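Local structure of endoglucanase A (Clostridium cellulolyticum, 1EDG) at residues Gly300-Asp312 with Tyr326-Trp340. The protein hydrolyses internal beta-1,4-glucosidic bonds of cellulose as a family 5 glycoside hydrolase. Sequence-based numbering, arbitrary orientation.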
ATOM      1  N   GLY A 300     -11.779 -14.142   9.405  1.00  8.32           N
ATOM      2  CA  GLY A 300     -12.639 -13.105   8.858  1.00  8.39           C
ATOM      3  C   GLY A 300     -12.248 -11.646   9.042  1.00  8.87           C
ATOM      4  O   GLY A 300     -13.105 -10.762   8.913  1.00 10.48           O
ATOM      5  N   ILE A 301     -10.988 -11.385   9.386  1.00  9.40           N
ATOM      6  CA  ILE A 301     -10.496 -10.013   9.550  1.00  8.86           C
ATOM      7  C   ILE A 301      -9.736  -9.711   8.260  1.00  8.12           C
ATOM      8  O   ILE A 301      -8.793 -10.428   7.908  1.00  7.65           O
ATOM      9  CB  ILE A 301      -9.565  -9.886  10.777  1.00  9.49           C
ATOM     10  CG1 ILE A 301     -10.365 -10.170  12.053  1.00 11.46           C
ATOM     11  CG2 ILE A 301      -8.970  -8.478  10.853  1.00  9.06           C
ATOM     12  CD1 ILE A 301      -9.513 -10.452  13.238  1.00 13.64           C
ATOM     13  N   PRO A 302     -10.159  -8.667   7.522  1.00  9.23           N
ATOM     14  CA  PRO A 302      -9.498  -8.314   6.261  1.00  8.31           C
ATOM     15  C   PRO A 302      -8.053  -7.826   6.351  1.00  9.72           C
ATOM     16  O   PRO A 302      -7.684  -7.092   7.280  1.00  8.81           O
ATOM     17  CB  PRO A 302     -10.434  -7.259   5.673  1.00  8.74           C
ATOM     18  CG  PRO A 302     -11.023  -6.612   6.867  1.00  9.93           C
ATOM     19  CD  PRO A 302     -11.284  -7.755   7.805  1.00  9.48           C
ATOM     20  N   VAL A 303      -7.257  -8.236   5.362  1.00  8.32           N
ATOM     21  CA  VAL A 303      -5.851  -7.855   5.242  1.00  7.72           C
ATOM     22  C   VAL A 303      -5.569  -7.501   3.773  1.00  9.11           C
ATOM     23  O   VAL A 303      -6.064  -8.163   2.850  1.00  8.28           O
ATOM     24  CB  VAL A 303      -4.899  -9.008   5.654  1.00  8.22           C
ATOM     25  CG1 VAL A 303      -3.440  -8.560   5.518  1.00  9.43           C
ATOM     26  CG2 VAL A 303      -5.173  -9.456   7.089  1.00  8.22           C
ATOM     27  N   ILE A 304      -4.795  -6.441   3.566  1.00  7.39           N
ATOM     28  CA  ILE A 304      -4.436  -6.006   2.223  1.00  7.56           C
ATOM     29  C   ILE A 304      -2.921  -5.871   2.117  1.00  7.84           C
ATOM     30  O   ILE A 304      -2.284  -5.284   2.997  1.00  8.69           O
ATOM     31  CB  ILE A 304      -5.079  -4.621   1.872  1.00  7.54           C
ATOM     32  CG1 ILE A 304      -6.588  -4.754   1.657  1.00  7.12           C
ATOM     33  CG2 ILE A 304      -4.421  -4.018   0.632  1.00  7.46           C
ATOM     34  CD1 ILE A 304      -7.285  -3.426   1.407  1.00  7.42           C
ATOM     35  N   ILE A 305      -2.337  -6.507   1.103  1.00  6.26           N
ATOM     36  CA  ILE A 305      -0.903  -6.372   0.848  1.00  7.18           C
ATOM     37  C   ILE A 305      -0.877  -5.124  -0.053  1.00  9.06           C
ATOM     38  O   ILE A 305      -1.126  -5.204  -1.265  1.00  8.62           O
ATOM     39  CB  ILE A 305      -0.312  -7.610   0.117  1.00  7.73           C
ATOM     40  CG1 ILE A 305      -0.357  -8.838   1.039  1.00  9.74           C
ATOM     41  CG2 ILE A 305       1.133  -7.339  -0.310  1.00  6.73           C
ATOM     42  CD1 ILE A 305       0.106 -10.132   0.395  1.00  9.37           C
ATOM     43  N   GLY A 306      -0.681  -3.963   0.582  1.00  7.66           N
ATOM     44  CA  GLY A 306      -0.682  -2.694  -0.120  1.00  7.18           C
ATOM     45  C   GLY A 306       0.462  -2.443  -1.080  1.00  7.41           C
ATOM     46  O   GLY A 306       0.390  -1.515  -1.886  1.00  7.46           O
ATOM     47  N   GLU A 307       1.533  -3.220  -0.957  1.00  7.32           N
ATOM     48  CA  GLU A 307       2.688  -3.083  -1.842  1.00  8.57           C
ATOM     49  C   GLU A 307       3.369  -4.429  -2.068  1.00  8.84           C
ATOM     50  O   GLU A 307       3.634  -5.172  -1.114  1.00  8.19           O
ATOM     51  CB  GLU A 307       3.732  -2.101  -1.281  1.00  8.34           C
ATOM     52  CG  GLU A 307       3.303  -0.646  -1.228  1.00  8.00           C
ATOM     53  CD  GLU A 307       4.437   0.296  -0.829  1.00  8.60           C
ATOM     54  OE1 GLU A 307       5.623  -0.046  -1.017  1.00  9.12           O
ATOM     55  OE2 GLU A 307       4.135   1.393  -0.335  1.00  9.57           O
ATOM     56  N   CYS A 308       3.611  -4.739  -3.339  1.00  7.85           N
ATOM     57  CA  CYS A 308       4.309  -5.956  -3.742  1.00  9.03           C
ATOM     58  C   CYS A 308       4.863  -5.725  -5.153  1.00  9.35           C
ATOM     59  O   CYS A 308       4.541  -4.717  -5.793  1.00  9.11           O
ATOM     60  CB  CYS A 308       3.385  -7.184  -3.697  1.00  9.83           C
ATOM     61  SG  CYS A 308       1.993  -7.153  -4.836  1.00 10.91           S
ATOM     62  N   GLY A 309       5.746  -6.611  -5.603  1.00 10.04           N
ATOM     63  CA  GLY A 309       6.317  -6.468  -6.930  1.00 10.99           C
ATOM     64  C   GLY A 309       7.737  -6.994  -6.983  1.00 11.93           C
ATOM     65  O   GLY A 309       8.290  -7.411  -5.966  1.00 12.68           O
ATOM     66  N   ALA A 310       8.317  -6.994  -8.180  1.00 12.08           N
ATOM     67  CA  ALA A 310       9.683  -7.457  -8.388  1.00 11.95           C
ATOM     68  C   ALA A 310      10.337  -6.527  -9.401  1.00 13.48           C
ATOM     69  O   ALA A 310       9.753  -6.208 -10.437  1.00 13.75           O
ATOM     70  CB  ALA A 310       9.692  -8.894  -8.897  1.00 14.25           C
ATOM     71  N   VAL A 311      11.530  -6.060  -9.062  1.00 13.48           N
ATOM     72  CA  VAL A 311      12.283  -5.147  -9.902  1.00 15.40           C
ATOM     73  C   VAL A 311      12.778  -5.817 -11.195  1.00 13.65           C
ATOM     74  O   VAL A 311      13.098  -7.003 -11.214  1.00 14.16           O
ATOM     75  CB  VAL A 311      13.470  -4.549  -9.088  1.00 16.13           C
ATOM     76  CG1 VAL A 311      14.556  -5.592  -8.841  1.00 15.05           C
ATOM     77  CG2 VAL A 311      14.022  -3.352  -9.769  1.00 21.79           C
ATOM     78  N   ASP A 312      12.825  -5.053 -12.279  1.00 14.42           N
ATOM     79  CA  ASP A 312      13.286  -5.574 -13.566  1.00 15.03           C
ATOM     80  C   ASP A 312      14.773  -5.922 -13.548  1.00 17.06           C
ATOM     81  O   ASP A 312      15.619  -5.066 -13.274  1.00 18.06           O
ATOM     82  CB  ASP A 312      13.002  -4.551 -14.671  1.00 16.01           C
ATOM     83  CG  ASP A 312      13.505  -4.992 -16.043  1.00 17.73           C
ATOM     84  OD1 ASP A 312      13.696  -6.204 -16.289  1.00 17.22           O
ATOM     85  OD2 ASP A 312      13.693  -4.100 -16.892  1.00 18.51           O
ATOM     86  N   TYR A 326       2.517 -15.492  -6.597  1.00  8.47           N
ATOM     87  CA  TYR A 326       2.297 -14.592  -5.468  1.00  7.49           C
ATOM     88  C   TYR A 326       0.808 -14.230  -5.350  1.00  6.82           C
ATOM     89  O   TYR A 326       0.196 -14.393  -4.290  1.00  8.25           O
ATOM     90  CB  TYR A 326       3.157 -13.322  -5.654  1.00  7.49           C
ATOM     91  CG  TYR A 326       3.231 -12.393  -4.455  1.00  9.66           C
ATOM     92  CD1 TYR A 326       2.138 -11.601  -4.089  1.00  8.85           C
ATOM     93  CD2 TYR A 326       4.405 -12.289  -3.701  1.00 10.24           C
ATOM     94  CE1 TYR A 326       2.210 -10.726  -3.004  1.00  9.42           C
ATOM     95  CE2 TYR A 326       4.489 -11.412  -2.611  1.00  9.40           C
ATOM     96  CZ  TYR A 326       3.387 -10.633  -2.271  1.00  9.55           C
ATOM     97  OH  TYR A 326       3.460  -9.752  -1.219  1.00  9.74           O
ATOM     98  N   VAL A 327       0.218 -13.764  -6.446  1.00  6.55           N
ATOM     99  CA  VAL A 327      -1.191 -13.374  -6.441  1.00  7.99           C
ATOM    100  C   VAL A 327      -2.130 -14.564  -6.188  1.00  9.36           C
ATOM    101  O   VAL A 327      -3.083 -14.446  -5.421  1.00  9.30           O
ATOM    102  CB  VAL A 327      -1.583 -12.647  -7.758  1.00  9.46           C
ATOM    103  CG1 VAL A 327      -3.079 -12.363  -7.780  1.00  8.59           C
ATOM    104  CG2 VAL A 327      -0.795 -11.332  -7.882  1.00  8.12           C
ATOM    105  N   ALA A 328      -1.846 -15.702  -6.818  1.00  7.72           N
ATOM    106  CA  ALA A 328      -2.665 -16.903  -6.641  1.00  8.20           C
ATOM    107  C   ALA A 328      -2.657 -17.373  -5.184  1.00  8.35           C
ATOM    108  O   ALA A 328      -3.704 -17.705  -4.630  1.00 10.39           O
ATOM    109  CB  ALA A 328      -2.178 -18.019  -7.558  1.00  8.70           C
ATOM    110  N   GLN A 329      -1.480 -17.396  -4.564  1.00  7.86           N
ATOM    111  CA  GLN A 329      -1.354 -17.822  -3.172  1.00  9.05           C
ATOM    112  C   GLN A 329      -2.077 -16.857  -2.227  1.00  8.73           C
ATOM    113  O   GLN A 329      -2.685 -17.276  -1.243  1.00  9.75           O
ATOM    114  CB  GLN A 329       0.120 -17.959  -2.781  1.00  9.32           C
ATOM    115  CG  GLN A 329       0.857 -19.102  -3.487  1.00 10.16           C
ATOM    116  CD  GLN A 329       0.370 -20.488  -3.072  1.00 12.64           C
ATOM    117  OE1 GLN A 329      -0.321 -20.651  -2.065  1.00 12.53           O
ATOM    118  NE2 GLN A 329       0.734 -21.494  -3.851  1.00 12.81           N
ATOM    119  N   ALA A 330      -2.025 -15.565  -2.536  1.00  8.47           N
ATOM    120  CA  ALA A 330      -2.708 -14.572  -1.706  1.00  8.77           C
ATOM    121  C   ALA A 330      -4.229 -14.736  -1.840  1.00  8.62           C
ATOM    122  O   ALA A 330      -4.959 -14.726  -0.841  1.00  7.99           O
ATOM    123  CB  ALA A 330      -2.282 -13.146  -2.100  1.00  7.86           C
ATOM    124  N   LYS A 331      -4.705 -14.921  -3.072  1.00  9.12           N
ATOM    125  CA  LYS A 331      -6.133 -15.082  -3.338  1.00  9.96           C
ATOM    126  C   LYS A 331      -6.707 -16.292  -2.592  1.00  8.82           C
ATOM    127  O   LYS A 331      -7.812 -16.227  -2.039  1.00  8.55           O
ATOM    128  CB  LYS A 331      -6.371 -15.191  -4.853  1.00 11.95           C
ATOM    129  CG  LYS A 331      -7.829 -15.211  -5.293  1.00 14.14           C
ATOM    130  CD  LYS A 331      -8.343 -16.629  -5.374  1.00 19.21           C
ATOM    131  CE  LYS A 331      -9.763 -16.698  -5.888  1.00 22.70           C
ATOM    132  NZ  LYS A 331     -10.263 -18.103  -5.786  1.00 27.45           N
ATOM    133  N   ALA A 332      -5.944 -17.380  -2.559  1.00  7.77           N
ATOM    134  CA  ALA A 332      -6.370 -18.605  -1.874  1.00  9.57           C
ATOM    135  C   ALA A 332      -6.585 -18.368  -0.379  1.00 11.11           C
ATOM    136  O   ALA A 332      -7.298 -19.126   0.276  1.00 12.16           O
ATOM    137  CB  ALA A 332      -5.337 -19.718  -2.087  1.00  8.65           C
ATOM    138  N   ARG A 333      -5.964 -17.319   0.159  1.00  9.28           N
ATOM    139  CA  ARG A 333      -6.090 -16.986   1.576  1.00  9.41           C
ATOM    140  C   ARG A 333      -6.924 -15.719   1.807  1.00  8.11           C
ATOM    141  O   ARG A 333      -6.901 -15.138   2.899  1.00  8.16           O
ATOM    142  CB  ARG A 333      -4.699 -16.846   2.206  1.00  9.06           C
ATOM    143  CG  ARG A 333      -3.882 -18.141   2.199  1.00  9.13           C
ATOM    144  CD  ARG A 333      -2.405 -17.832   2.364  1.00  9.88           C
ATOM    145  NE  ARG A 333      -1.550 -19.018   2.420  1.00 11.18           N
ATOM    146  CZ  ARG A 333      -1.169 -19.733   1.363  1.00 12.60           C
ATOM    147  NH1 ARG A 333      -1.569 -19.391   0.144  1.00 14.02           N
ATOM    148  NH2 ARG A 333      -0.375 -20.787   1.524  1.00 13.90           N
ATOM    149  N   GLY A 334      -7.660 -15.307   0.774  1.00  7.20           N
ATOM    150  CA  GLY A 334      -8.529 -14.140   0.848  1.00  6.85           C
ATOM    151  C   GLY A 334      -7.840 -12.789   0.943  1.00  8.31           C
ATOM    152  O   GLY A 334      -8.480 -11.801   1.309  1.00 10.08           O
ATOM    153  N   ILE A 335      -6.572 -12.726   0.546  1.00  7.91           N
ATOM    154  CA  ILE A 335      -5.787 -11.492   0.627  1.00  9.23           C
ATOM    155  C   ILE A 335      -5.672 -10.738  -0.705  1.00  8.30           C
ATOM    156  O   ILE A 335      -5.360 -11.338  -1.740  1.00  9.05           O
ATOM    157  CB  ILE A 335      -4.352 -11.810   1.112  1.00  9.07           C
ATOM    158  CG1 ILE A 335      -4.378 -12.617   2.419  1.00  9.02           C
ATOM    159  CG2 ILE A 335      -3.548 -10.527   1.279  1.00  8.73           C
ATOM    160  CD1 ILE A 335      -3.049 -13.281   2.760  1.00  9.34           C
ATOM    161  N   LEU A 336      -5.886  -9.424  -0.662  1.00  8.26           N
ATOM    162  CA  LEU A 336      -5.769  -8.567  -1.849  1.00  7.85           C
ATOM    163  C   LEU A 336      -4.308  -8.166  -2.051  1.00  8.34           C
ATOM    164  O   LEU A 336      -3.576  -8.007  -1.075  1.00  7.74           O
ATOM    165  CB  LEU A 336      -6.587  -7.278  -1.675  1.00  8.01           C
ATOM    166  CG  LEU A 336      -6.485  -6.278  -2.837  1.00  8.82           C
ATOM    167  CD1 LEU A 336      -7.311  -6.799  -3.984  1.00 11.08           C
ATOM    168  CD2 LEU A 336      -6.962  -4.904  -2.431  1.00  9.11           C
ATOM    169  N   CYS A 337      -3.902  -7.997  -3.310  1.00  8.12           N
ATOM    170  CA  CYS A 337      -2.547  -7.570  -3.670  1.00  7.75           C
ATOM    171  C   CYS A 337      -2.603  -6.243  -4.431  1.00  8.27           C
ATOM    172  O   CYS A 337      -3.495  -6.040  -5.258  1.00  8.53           O
ATOM    173  CB  CYS A 337      -1.880  -8.602  -4.573  1.00  8.45           C
ATOM    174  SG  CYS A 337      -1.455 -10.129  -3.753  1.00 10.66           S
ATOM    175  N   ILE A 338      -1.673  -5.334  -4.138  1.00  7.51           N
ATOM    176  CA  ILE A 338      -1.608  -4.043  -4.828  1.00  8.29           C
ATOM    177  C   ILE A 338      -0.166  -3.873  -5.311  1.00  8.61           C
ATOM    178  O   ILE A 338       0.773  -3.863  -4.517  1.00 10.16           O
ATOM    179  CB  ILE A 338      -2.017  -2.861  -3.908  1.00  8.97           C
ATOM    180  CG1 ILE A 338      -3.434  -3.079  -3.350  1.00  8.48           C
ATOM    181  CG2 ILE A 338      -1.991  -1.545  -4.693  1.00 10.61           C
ATOM    182  CD1 ILE A 338      -3.947  -1.936  -2.483  1.00  9.71           C
ATOM    183  N   LEU A 339      -0.005  -3.804  -6.629  1.00  8.28           N
ATOM    184  CA  LEU A 339       1.294  -3.670  -7.291  1.00  9.62           C
ATOM    185  C   LEU A 339       1.921  -2.291  -7.075  1.00  8.17           C
ATOM    186  O   LEU A 339       1.228  -1.273  -7.158  1.00  7.98           O
ATOM    187  CB  LEU A 339       1.096  -3.861  -8.806  1.00  9.43           C
ATOM    188  CG  LEU A 339       2.120  -4.485  -9.761  1.00 12.65           C
ATOM    189  CD1 LEU A 339       2.015  -3.782 -11.090  1.00  9.63           C
ATOM    190  CD2 LEU A 339       3.511  -4.434  -9.253  1.00 14.00           C
ATOM    191  N   TRP A 340       3.216  -2.253  -6.772  1.00  8.82           N
ATOM    192  CA  TRP A 340       3.904  -0.967  -6.626  1.00  8.94           C
ATOM    193  C   TRP A 340       4.456  -0.638  -8.021  1.00  9.03           C
ATOM    194  O   TRP A 340       5.183  -1.444  -8.614  1.00 10.90           O
ATOM    195  CB  TRP A 340       5.065  -1.047  -5.631  1.00  8.91           C
ATOM    196  CG  TRP A 340       5.843   0.264  -5.537  1.00  9.86           C
ATOM    197  CD1 TRP A 340       7.083   0.523  -6.054  1.00 11.41           C
ATOM    198  CD2 TRP A 340       5.407   1.480  -4.909  1.00  9.92           C
ATOM    199  NE1 TRP A 340       7.443   1.826  -5.790  1.00 10.89           N
ATOM    200  CE2 TRP A 340       6.436   2.434  -5.090  1.00 11.26           C
ATOM    201  CE3 TRP A 340       4.249   1.855  -4.209  1.00 10.13           C
ATOM    202  CZ2 TRP A 340       6.341   3.745  -4.594  1.00 10.99           C
ATOM    203  CZ3 TRP A 340       4.153   3.157  -3.713  1.00 10.12           C
ATOM    204  CH2 TRP A 340       5.198   4.086  -3.912  1.00 10.85           C
TER
HETATM  205  O   HOH W   1      -8.308  -9.810   3.148  1.00 11.80           O
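Tyr326 carries its ring anti to the backbone N (chi1 -170°), and this sends the hydroxyl end from the helix up to Ile305 and Cys308. Ile305 keeps CG1 beside its own backbone N (chi1 -67°), which leaves CG2 to meet the phenol oxygen. Tyr326 OH lies 3.5 Å from Ile305 CG2. Cys308 CB sits obliquely against the same ring, 3.7 Å from Tyr326 CZ. Cys308 SG also makes an oblique sulfur-aromatic contact, 4.8 Å from the centroid of the Tyr326 ring. Cys337 SG lies at the ring edge, in plane. The phenol oxygen is buried but satisfied, as it hydrogen-bonds Ala255 O. Nearer the start of the strands, Ile335 CG2 packs on Ile305 CG1 at 3.6 Å.

Strands 303-308 and 336-339 are the last two of the eight-stranded TIM barrel, and helix 316-332 between them completes a beta-alpha-beta unit. Ile305 and Cys337 face that helix. Ile304 and Leu336 point to the barrel interior, lying side by side, and both also touch Leu29 of helix 21-29. The backbone of Ile305 bonds to the residues on either side of Cys337: its N donates to Leu336 O (2.9 Å), and its O takes a weak bond from Ile338 N. Further on, Trp340 N donates to Cys308 O at 3.0 Å, nearly straight along the carbonyl.

At the C-terminal end of the strands Glu307 extends alongside Trp340. The carboxylate and ring planes are 24° apart, and Glu307 OE1 stands 3.9 Å above the plane of the Trp340 ring, offset toward its rim. Arg79 forms a salt bridge to Glu307 OE2 and Tyr256 OH hydrogen-bonds OE1, so both oxygens are held. In family 5 enzymes a glutamate at the end of this seventh strand is the nucleophile, and the position of Glu307 is consistent with that role.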